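Side-chain contact in intergenic-region protein (Escherichia coli CFT073, PDB 2WJ9), which probably protects incoming DNA by inhibiting the host's restriction enzymes: residues B[158-161]-B[162-166]. Numbering follows the deposited sequence.
Sequences VHYY and RLRDY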
loop_
_atom_site.group_PDB
_atom_site.type_symbol
_atom_site.label_atom_id
_atom_site.label_comp_id
_atom_site.label_asym_id
_atom_site.label_seq_id
_atom_site.Cartn_x
_atom_site.Cartn_y
_atom_site.Cartn_z
ATOM N N VAL B 158 -5.175 3.300 -1.421
ATOM C CA VAL B 158 -3.883 3.339 -2.088
ATOM C C VAL B 158 -3.010 4.531 -1.650
ATOM O O VAL B 158 -1.818 4.351 -1.407
ATOM C CB VAL B 158 -4.048 3.284 -3.614
ATOM C CG1 VAL B 158 -2.731 3.610 -4.318
ATOM C CG2 VAL B 158 -4.599 1.910 -4.030
ATOM N N HIS B 159 -3.600 5.718 -1.519
ATOM C CA HIS B 159 -2.893 6.868 -0.930
ATOM C C HIS B 159 -2.337 6.542 0.472
ATOM O O HIS B 159 -1.200 6.901 0.796
ATOM C CB HIS B 159 -3.784 8.122 -0.893
ATOM C CG HIS B 159 -3.686 8.969 -2.128
ATOM N ND1 HIS B 159 -2.505 9.549 -2.540
ATOM C CD2 HIS B 159 -4.620 9.332 -3.041
ATOM C CE1 HIS B 159 -2.710 10.219 -3.662
ATOM N NE2 HIS B 159 -3.987 10.110 -3.985
ATOM N N TYR B 160 -3.126 5.851 1.295
ATOM C CA TYR B 160 -2.652 5.430 2.612
ATOM C C TYR B 160 -1.430 4.507 2.533
ATOM O O TYR B 160 -0.419 4.753 3.194
ATOM C CB TYR B 160 -3.767 4.744 3.407
ATOM C CG TYR B 160 -3.304 4.246 4.768
ATOM C CD1 TYR B 160 -2.965 5.147 5.766
ATOM C CD2 TYR B 160 -3.172 2.889 5.040
ATOM C CE1 TYR B 160 -2.519 4.719 7.008
ATOM C CE2 TYR B 160 -2.734 2.440 6.299
ATOM C CZ TYR B 160 -2.404 3.369 7.278
ATOM O OH TYR B 160 -1.968 2.949 8.534
ATOM N N TYR B 161 -1.515 3.453 1.717
ATOM C CA TYR B 161 -0.393 2.506 1.581
ATOM C C TYR B 161 0.870 3.205 1.024
ATOM O O TYR B 161 1.987 2.936 1.456
ATOM C CB TYR B 161 -0.782 1.286 0.715
ATOM C CG TYR B 161 -1.585 0.212 1.440
ATOM C CD1 TYR B 161 -2.891 -0.073 1.076
ATOM C CD2 TYR B 161 -1.023 -0.541 2.477
ATOM C CE1 TYR B 161 -3.633 -1.053 1.735
ATOM C CE2 TYR B 161 -1.763 -1.526 3.138
ATOM C CZ TYR B 161 -3.066 -1.766 2.765
ATOM O OH TYR B 161 -3.817 -2.730 3.401
ATOM N N ARG B 162 0.686 4.125 0.089
ATOM C CA ARG B 162 1.826 4.803 -0.543
ATOM C C ARG B 162 2.566 5.737 0.427
ATOM O O ARG B 162 3.797 5.730 0.493
ATOM C CB ARG B 162 1.382 5.526 -1.815
ATOM C CG ARG B 162 1.136 4.539 -2.957
ATOM C CD ARG B 162 0.509 5.173 -4.173
ATOM N NE ARG B 162 0.474 4.223 -5.284
ATOM C CZ ARG B 162 -0.142 4.428 -6.442
ATOM N NH1 ARG B 162 -0.810 5.554 -6.666
ATOM N NH2 ARG B 162 -0.085 3.489 -7.380
ATOM N N LEU B 163 1.814 6.517 1.190
ATOM C CA LEU B 163 2.409 7.362 2.241
ATOM C C LEU B 163 2.982 6.539 3.404
ATOM O O LEU B 163 4.034 6.890 3.958
ATOM C CB LEU B 163 1.394 8.392 2.751
ATOM C CG LEU B 163 1.903 9.425 3.769
ATOM C CD1 LEU B 163 3.023 10.288 3.178
ATOM C CD2 LEU B 163 0.731 10.287 4.272
ATOM N N ARG B 164 2.292 5.461 3.784
ATOM C CA ARG B 164 2.791 4.541 4.805
ATOM C C ARG B 164 4.186 4.019 4.449
ATOM O O ARG B 164 5.053 3.954 5.305
ATOM C CB ARG B 164 1.803 3.378 5.034
ATOM C CG ARG B 164 2.248 2.278 6.014
ATOM C CD ARG B 164 1.102 1.258 6.160
ATOM N NE ARG B 164 1.408 0.045 6.921
ATOM C CZ ARG B 164 1.654 -1.164 6.412
ATOM N NH1 ARG B 164 1.685 -1.373 5.099
ATOM N NH2 ARG B 164 1.877 -2.182 7.232
ATOM N N ASP B 165 4.411 3.668 3.178
ATOM C CA ASP B 165 5.747 3.210 2.747
ATOM C C ASP B 165 6.828 4.284 2.928
ATOM O O ASP B 165 7.934 3.980 3.367
ATOM C CB ASP B 165 5.738 2.757 1.280
ATOM C CG ASP B 165 5.247 1.335 1.093
ATOM O OD1 ASP B 165 4.860 0.664 2.081
ATOM O OD2 ASP B 165 5.266 0.874 -0.074
ATOM N N TYR B 166 6.504 5.527 2.589
ATOM C CA TYR B 166 7.406 6.660 2.829
ATOM C C TYR B 166 7.721 6.819 4.327
ATOM O O TYR B 166 8.884 7.065 4.702
ATOM C CB TYR B 166 6.803 7.947 2.259
ATOM C CG TYR B 166 7.704 9.159 2.345
ATOM C CD1 TYR B 166 8.910 9.210 1.653
ATOM C CD2 TYR B 166 7.340 10.272 3.095
ATOM C CE1 TYR B 166 9.730 10.323 1.720
ATOM C CE2 TYR B 166 8.156 11.384 3.169
ATOM C CZ TYR B 166 9.351 11.410 2.478
ATOM O OH TYR B 166 10.176 12.517 2.542
HETATM O O HOH W 1 2.302 0.510 2.964
#
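R164 runs out past the rings of Y160 and Y161, which start four and three residues back in the same helix. Its CB lies 3.2 Å from Y160 O, the carbonyl oxygen that also accepts the hydrogen bond of R164 N. CG is anti to the backbone N (chi1 176°), and the chain stays extended as far as NE. CD thereby comes to the ring of Y160, 4.0 Å from its CE2. At the tip, NH1 lies at the edge of the Y161 ring, close to its plane and 3.9 Å from CD2. The guanidinium stands steeply to this ring, with the two planes 80° apart, so it does not stack on it. NH1 also donates to a water, which in turn donates to Y161 O and to D165 OD1. The water thus ties the guanidinium to a carbonyl and a carboxylate of its own helix. Between subunits, R164 NE bonds to T41 O of the second subunit and R164 NH1 forms a salt bridge with D165 OD2 of the second subunit, while D165 OD2 forms the matching one with R164 NH1 of the second subunit.

R162 leaves the helix differently. Its extended chain returns alongside V158, and V158 CG1 sits over one face of the guanidinium, toward the rim and 3.4 Å from CZ, while R162 NH1 bonds to S35 O. Beneath these side chains run ordinary i to i+4 helix bonds, such as R162 N to V158 O at 2.9 Å.

Helix 154-168 thus faces two ways: Y160 OH bonds to the backbone O of E40 of the second subunit and Y161 OH to the carboxylate OE1 of that same E40, at the dimer interface, whereas L163 turns inward onto C140 and L141 of helix 132-151 and L98 of strand 93-98.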